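Local coordinates for phenolic acid decarboxylase (Sedimentibacter hydroxybenzoicus, PDB 7AE5), which catalyses the reversible, non-oxidative decarboxylation of 4-hydroxybenzoate and 3,4-dihydroxybenzoate as an oxygen-sensitive UbiD-family enzyme that uses prenylated FMN and manganese, at residues K6-F11 against T65-S70; E13-E18 against H74-G79. One frame throughout, in Å; residues are numbered along the deposited sequence.

Contact 1 (K6-F11 against T65-S70); sequences KDLREF and TNVHGS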
loop_
_atom_site.group_PDB
_atom_site.type_symbol
_atom_site.label_atom_id
_atom_site.label_comp_id
_atom_site.label_asym_id
_atom_site.label_seq_id
_atom_site.Cartn_x
_atom_site.Cartn_y
_atom_site.Cartn_z
ATOM N N LYS C 6 -52.280 21.665 -2.067
ATOM C CA LYS C 6 -52.640 22.338 -0.826
ATOM C C LYS C 6 -52.613 21.408 0.379
ATOM O O LYS C 6 -52.572 21.894 1.515
ATOM C CB LYS C 6 -54.031 22.966 -0.951
ATOM C CG LYS C 6 -54.025 24.456 -1.251
ATOM C CD LYS C 6 -55.306 25.117 -0.767
ATOM C CE LYS C 6 -56.535 24.407 -1.314
ATOM N NZ LYS C 6 -57.740 25.285 -1.313
ATOM N N ASP C 7 -52.638 20.097 0.163
ATOM C CA ASP C 7 -52.627 19.124 1.249
ATOM C C ASP C 7 -52.214 17.771 0.679
ATOM O O ASP C 7 -51.784 17.669 -0.475
ATOM C CB ASP C 7 -53.990 19.073 1.955
ATOM C CG ASP C 7 -55.147 18.830 0.996
ATOM O OD1 ASP C 7 -54.969 18.123 -0.017
ATOM O OD2 ASP C 7 -56.249 19.356 1.260
ATOM N N LEU C 8 -52.352 16.724 1.494
ATOM C CA LEU C 8 -52.003 15.379 1.055
ATOM C C LEU C 8 -53.067 14.778 0.146
ATOM O O LEU C 8 -52.734 14.018 -0.771
ATOM C CB LEU C 8 -51.777 14.478 2.272
ATOM C CG LEU C 8 -51.636 12.973 2.037
ATOM C CD1 LEU C 8 -50.231 12.633 1.570
ATOM C CD2 LEU C 8 -51.989 12.200 3.298
ATOM N N ARG C 9 -54.340 15.113 0.375
ATOM C CA ARG C 9 -55.422 14.511 -0.401
ATOM C C ARG C 9 -55.341 14.904 -1.869
ATOM O O ARG C 9 -55.607 14.081 -2.753
ATOM C CB ARG C 9 -56.772 14.913 0.189
ATOM C CG ARG C 9 -56.905 14.575 1.655
ATOM C CD ARG C 9 -58.302 14.844 2.172
ATOM N NE ARG C 9 -58.433 14.459 3.571
ATOM C CZ ARG C 9 -59.591 14.258 4.186
ATOM N NH1 ARG C 9 -60.743 14.398 3.553
ATOM N NH2 ARG C 9 -59.591 13.908 5.470
ATOM N N GLU C 10 -54.991 16.161 -2.149
ATOM C CA GLU C 10 -54.772 16.568 -3.532
ATOM C C GLU C 10 -53.644 15.763 -4.163
ATOM O O GLU C 10 -53.749 15.327 -5.315
ATOM C CB GLU C 10 -54.468 18.064 -3.602
ATOM C CG GLU C 10 -55.697 18.956 -3.519
ATOM C CD GLU C 10 -55.341 20.421 -3.339
ATOM O OE1 GLU C 10 -54.189 20.795 -3.646
ATOM O OE2 GLU C 10 -56.212 21.196 -2.889
ATOM N N PHE C 11 -52.561 15.542 -3.414
ATOM C CA PHE C 11 -51.448 14.754 -3.932
ATOM C C PHE C 11 -51.840 13.293 -4.111
ATOM O O PHE C 11 -51.425 12.648 -5.080
ATOM C CB PHE C 11 -50.243 14.877 -3.001
ATOM C CG PHE C 11 -49.020 14.164 -3.500
ATOM C CD1 PHE C 11 -48.459 14.494 -4.722
ATOM C CD2 PHE C 11 -48.429 13.164 -2.746
ATOM C CE1 PHE C 11 -47.334 13.841 -5.184
ATOM C CE2 PHE C 11 -47.302 12.508 -3.202
ATOM C CZ PHE C 11 -46.753 12.846 -4.422
ATOM N N THR C 65 -49.294 4.759 2.941
ATOM C CA THR C 65 -47.865 4.546 3.122
ATOM C C THR C 65 -47.176 4.524 1.764
ATOM O O THR C 65 -47.819 4.387 0.721
ATOM C CB THR C 65 -47.582 3.244 3.890
ATOM O OG1 THR C 65 -46.216 3.226 4.322
ATOM C CG2 THR C 65 -47.849 2.032 3.010
ATOM N N ASN C 66 -45.847 4.661 1.800
ATOM C CA ASN C 66 -45.013 4.716 0.594
ATOM C C ASN C 66 -45.430 5.870 -0.313
ATOM O O ASN C 66 -45.408 5.760 -1.542
ATOM C CB ASN C 66 -45.035 3.386 -0.164
ATOM C CG ASN C 66 -43.766 3.150 -0.964
ATOM O OD1 ASN C 66 -42.660 3.356 -0.465
ATOM N ND2 ASN C 66 -43.920 2.721 -2.211
ATOM N N VAL C 67 -45.812 6.993 0.300
ATOM C CA VAL C 67 -46.265 8.149 -0.468
ATOM C C VAL C 67 -45.119 8.730 -1.290
ATOM O O VAL C 67 -45.294 9.072 -2.465
ATOM C CB VAL C 67 -46.883 9.198 0.474
ATOM C CG1 VAL C 67 -47.165 10.492 -0.272
ATOM C CG2 VAL C 67 -48.153 8.656 1.115
ATOM N N HIS C 68 -43.935 8.844 -0.693
ATOM C CA HIS C 68 -42.751 9.359 -1.370
ATOM C C HIS C 68 -41.896 8.262 -1.996
ATOM O O HIS C 68 -40.814 8.559 -2.508
ATOM C CB HIS C 68 -41.883 10.160 -0.392
ATOM C CG HIS C 68 -42.429 11.511 -0.046
ATOM N ND1 HIS C 68 -43.446 11.691 0.866
ATOM C CD2 HIS C 68 -42.082 12.749 -0.471
ATOM C CE1 HIS C 68 -43.711 12.980 0.979
ATOM N NE2 HIS C 68 -42.896 13.644 0.179
ATOM N N GLY C 69 -42.351 7.011 -1.977
ATOM C CA GLY C 69 -41.457 5.891 -2.214
ATOM C C GLY C 69 -41.175 5.470 -3.643
ATOM O O GLY C 69 -41.169 4.271 -3.936
ATOM N N SER C 70 -40.917 6.427 -4.530
ATOM C CA SER C 70 -40.519 6.130 -5.902
ATOM C C SER C 70 -40.194 7.441 -6.596
ATOM O O SER C 70 -40.679 8.506 -6.204
ATOM C CB SER C 70 -41.609 5.381 -6.678
ATOM O OG SER C 70 -42.719 6.217 -6.965
#

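Contact 2 (E13-E18 against H74-G79); sequences EVLEQE and HALMLG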
loop_
_atom_site.group_PDB
_atom_site.type_symbol
_atom_site.label_atom_id
_atom_site.label_comp_id
_atom_site.label_asym_id
_atom_site.label_seq_id
_atom_site.Cartn_x
_atom_site.Cartn_y
_atom_site.Cartn_z
ATOM N N GLU C 13 -54.797 12.001 -4.844
ATOM C CA GLU C 13 -55.636 11.808 -6.023
ATOM C C GLU C 13 -54.828 11.955 -7.306
ATOM O O GLU C 13 -55.083 11.250 -8.289
ATOM C CB GLU C 13 -56.804 12.795 -6.004
ATOM N N VAL C 14 -53.856 12.868 -7.319
ATOM C CA VAL C 14 -52.943 12.959 -8.455
ATOM C C VAL C 14 -52.169 11.657 -8.611
ATOM O O VAL C 14 -51.990 11.153 -9.727
ATOM C CB VAL C 14 -52.002 14.167 -8.288
ATOM C CG1 VAL C 14 -50.825 14.066 -9.246
ATOM C CG2 VAL C 14 -52.766 15.461 -8.511
ATOM N N LEU C 15 -51.713 11.086 -7.493
ATOM C CA LEU C 15 -51.000 9.813 -7.537
ATOM C C LEU C 15 -51.877 8.712 -8.121
ATOM O O LEU C 15 -51.442 7.952 -8.993
ATOM C CB LEU C 15 -50.527 9.426 -6.134
ATOM C CG LEU C 15 -49.330 10.150 -5.515
ATOM C CD1 LEU C 15 -49.036 9.575 -4.138
ATOM C CD2 LEU C 15 -48.106 10.048 -6.405
ATOM N N GLU C 16 -53.122 8.613 -7.646
ATOM C CA GLU C 16 -54.019 7.573 -8.140
ATOM C C GLU C 16 -54.354 7.781 -9.612
ATOM O O GLU C 16 -54.497 6.810 -10.364
ATOM C CB GLU C 16 -55.297 7.537 -7.302
ATOM C CG GLU C 16 -56.259 6.429 -7.699
ATOM C CD GLU C 16 -57.411 6.275 -6.725
ATOM O OE1 GLU C 16 -57.932 7.305 -6.249
ATOM O OE2 GLU C 16 -57.797 5.122 -6.438
ATOM N N GLN C 17 -54.482 9.040 -10.040
ATOM C CA GLN C 17 -54.783 9.314 -11.441
ATOM C C GLN C 17 -53.641 8.875 -12.348
ATOM O O GLN C 17 -53.876 8.361 -13.449
ATOM C CB GLN C 17 -55.077 10.802 -11.631
ATOM C CG GLN C 17 -56.556 11.143 -11.680
ATOM C CD GLN C 17 -56.805 12.638 -11.645
ATOM O OE1 GLN C 17 -55.866 13.435 -11.635
ATOM N NE2 GLN C 17 -58.076 13.027 -11.629
ATOM N N GLU C 18 -52.399 9.066 -11.905
ATOM C CA GLU C 18 -51.229 8.673 -12.678
ATOM C C GLU C 18 -50.876 7.201 -12.513
ATOM O O GLU C 18 -49.870 6.755 -13.075
ATOM C CB GLU C 18 -50.026 9.536 -12.285
ATOM C CG GLU C 18 -50.235 11.026 -12.505
ATOM C CD GLU C 18 -50.158 11.423 -13.965
ATOM O OE1 GLU C 18 -50.749 12.462 -14.332
ATOM O OE2 GLU C 18 -49.508 10.698 -14.747
ATOM N N HIS C 74 -41.929 11.016 -6.502
ATOM C CA HIS C 74 -41.075 12.177 -6.276
ATOM C C HIS C 74 -41.237 13.203 -7.390
ATOM O O HIS C 74 -41.303 14.410 -7.128
ATOM C CB HIS C 74 -39.618 11.727 -6.164
ATOM C CG HIS C 74 -38.704 12.751 -5.565
ATOM N ND1 HIS C 74 -38.227 13.832 -6.275
ATOM C CD2 HIS C 74 -38.164 12.847 -4.326
ATOM C CE1 HIS C 74 -37.440 14.554 -5.497
ATOM N NE2 HIS C 74 -37.385 13.978 -4.309
ATOM N N ALA C 75 -41.302 12.740 -8.641
ATOM C CA ALA C 75 -41.509 13.649 -9.763
ATOM C C ALA C 75 -42.841 14.376 -9.636
ATOM O O ALA C 75 -42.911 15.601 -9.787
ATOM C CB ALA C 75 -41.438 12.879 -11.082
ATOM N N LEU C 76 -43.912 13.631 -9.351
ATOM C CA LEU C 76 -45.220 14.253 -9.180
ATOM C C LEU C 76 -45.240 15.195 -7.986
ATOM O O LEU C 76 -45.987 16.180 -7.988
ATOM C CB LEU C 76 -46.296 13.179 -9.026
ATOM C CG LEU C 76 -46.473 12.232 -10.212
ATOM C CD1 LEU C 76 -47.326 11.039 -9.816
ATOM C CD2 LEU C 76 -47.086 12.962 -11.396
ATOM N N MET C 77 -44.433 14.909 -6.960
ATOM C CA MET C 77 -44.361 15.799 -5.807
ATOM C C MET C 77 -43.968 17.206 -6.231
ATOM O O MET C 77 -44.545 18.191 -5.757
ATOM C CB MET C 77 -43.371 15.248 -4.779
ATOM C CG MET C 77 -42.943 16.253 -3.721
ATOM S SD MET C 77 -41.711 15.606 -2.572
ATOM C CE MET C 77 -40.196 15.966 -3.458
ATOM N N LEU C 78 -43.013 17.319 -7.149
ATOM C CA LEU C 78 -42.567 18.610 -7.650
ATOM C C LEU C 78 -43.392 19.111 -8.823
ATOM O O LEU C 78 -43.007 20.099 -9.456
ATOM C CB LEU C 78 -41.096 18.540 -8.050
ATOM C CG LEU C 78 -40.209 18.156 -6.874
ATOM C CD1 LEU C 78 -39.144 17.135 -7.261
ATOM C CD2 LEU C 78 -39.618 19.419 -6.312
ATOM N N GLY C 79 -44.513 18.461 -9.122
ATOM C CA GLY C 79 -45.364 18.903 -10.208
ATOM C C GLY C 79 -44.837 18.599 -11.590
ATOM O O GLY C 79 -45.183 19.302 -12.544
#

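Contact 1 (K6-F11 against T65-S70)
Phe-11 and Val-67 meet through one methyl group: CG1 of Val-67 lies at the rim of the phenyl ring, in its plane, 3.6 Å from CE2 of Phe-11. The neighbouring ring atom CD2 of Phe-11 stands 3.9 Å from the same methyl, so the valine faces one C-C edge of the ring and neither of its faces. The two side chains run antiparallel alongside each other. Phe-11 reaches this place because its ring carbon CG stands anti to the backbone N (chi1 -176°), which carries the ring off the helix toward the loop 65-70. From Val-67 the CG1 branch does the touching, while CG2 turns to the side of its own backbone N. Leu-8, one helical turn before, adds a looser apolar contact, its CD1 lying 4.2 Å from the same CG1, so that a single methyl serves both helix residues. Polar groups fix the start of the helix. Asp-7 is the N-cap, and its OD1 accepts from Glu-10 N at 2.9 Å, met nearly along the C-O axis. Lys-6 N reaches Glu-10 OE1 at 2.6 Å, from above the carboxylate plane. Asp-7 also forms a salt bridge to Arg-300 through its other oxygen. The contact is buried where helix 8-17 meets the loop between strand 62-65 and helix 71-77, in the N-terminal domain of the UbiD family. Glu-306 of strand 304-306, next to strand 62-65 in the same mixed sheet, touches both Leu-8 and Val-67, and Pro-211 of helix 211-217 packs on Phe-11.

Contact 2 (E13-E18 against H74-G79)
Leu-15 and Leu-76 mark the closest approach of two helix ends, with their CA atoms 7.5 Å apart. Segment 13-18 covers the last turns of helix 8-17 and the first residue beyond it, Glu-18, whose N still bonds to Val-14 O. The segment 74-79 closes helix 71-77 in a Schellman motif: Gly-79, with its positive phi of 75°, is the C-prime residue, and its N donates to Leu-76 O at 2.9 Å while Leu-80 N returns to Ala-75 O. Between these backbones the contact is apolar and centred on Leu-76, met by Val-14 and Leu-15 of the last turns and by Glu-18 just past the helix end. CD1 of Leu-76 comes within 3.6 Å of CD2 of Leu-15, the two side chains crossing at a slant. CD2 of Leu-76 lies at a looser 4.5 Å from CG1 of Val-14. Glu-18 lies against both methyls through its aliphatic portion: its CG is 3.9 Å from Leu-76 CD2 and its CB 4.0 Å from Leu-76 CD1, and the chain bends at chi2 (-75°), turning the carboxylate aside from the line of CB and CG. The leucines are buried, Val-14 and Glu-18 nearer solvent. This helix-helix contact lies within the UbiD N-terminal domain, away from the cofactor and metal sites. Tyr-5 touches Val-14, and its hydroxyl hydrogen-bonds with Leu-76 O. Ala-75 and Leu-78, the latter just after the helix, pack on helix 86-96, while Met-77, pointing away from segment 13-18, packs on helix 211-217.

In the fold
The centres of contacts 1 and 2 lie about 8 Å apart, and both draw on helix 8-17: its first turn in contact 1, its end in contact 2. Their partners also follow one another, the loop 65-70 running into helix 71-77, so the segments alternate along the chain as 6-11, 13-18, 65-70, 74-79. The contacts touch directly: Phe-11 CE1 packs 3.6 Å from Met-77 N, and His-68 CD2 lies 3.6 Å from Met-77 SD. Together they join the N-terminal helix to the strand-loop-helix unit later in the UbiD N-terminal domain, abutting through Phe-11 and Met-77 and lying away from the annotated cofactor and metal sites.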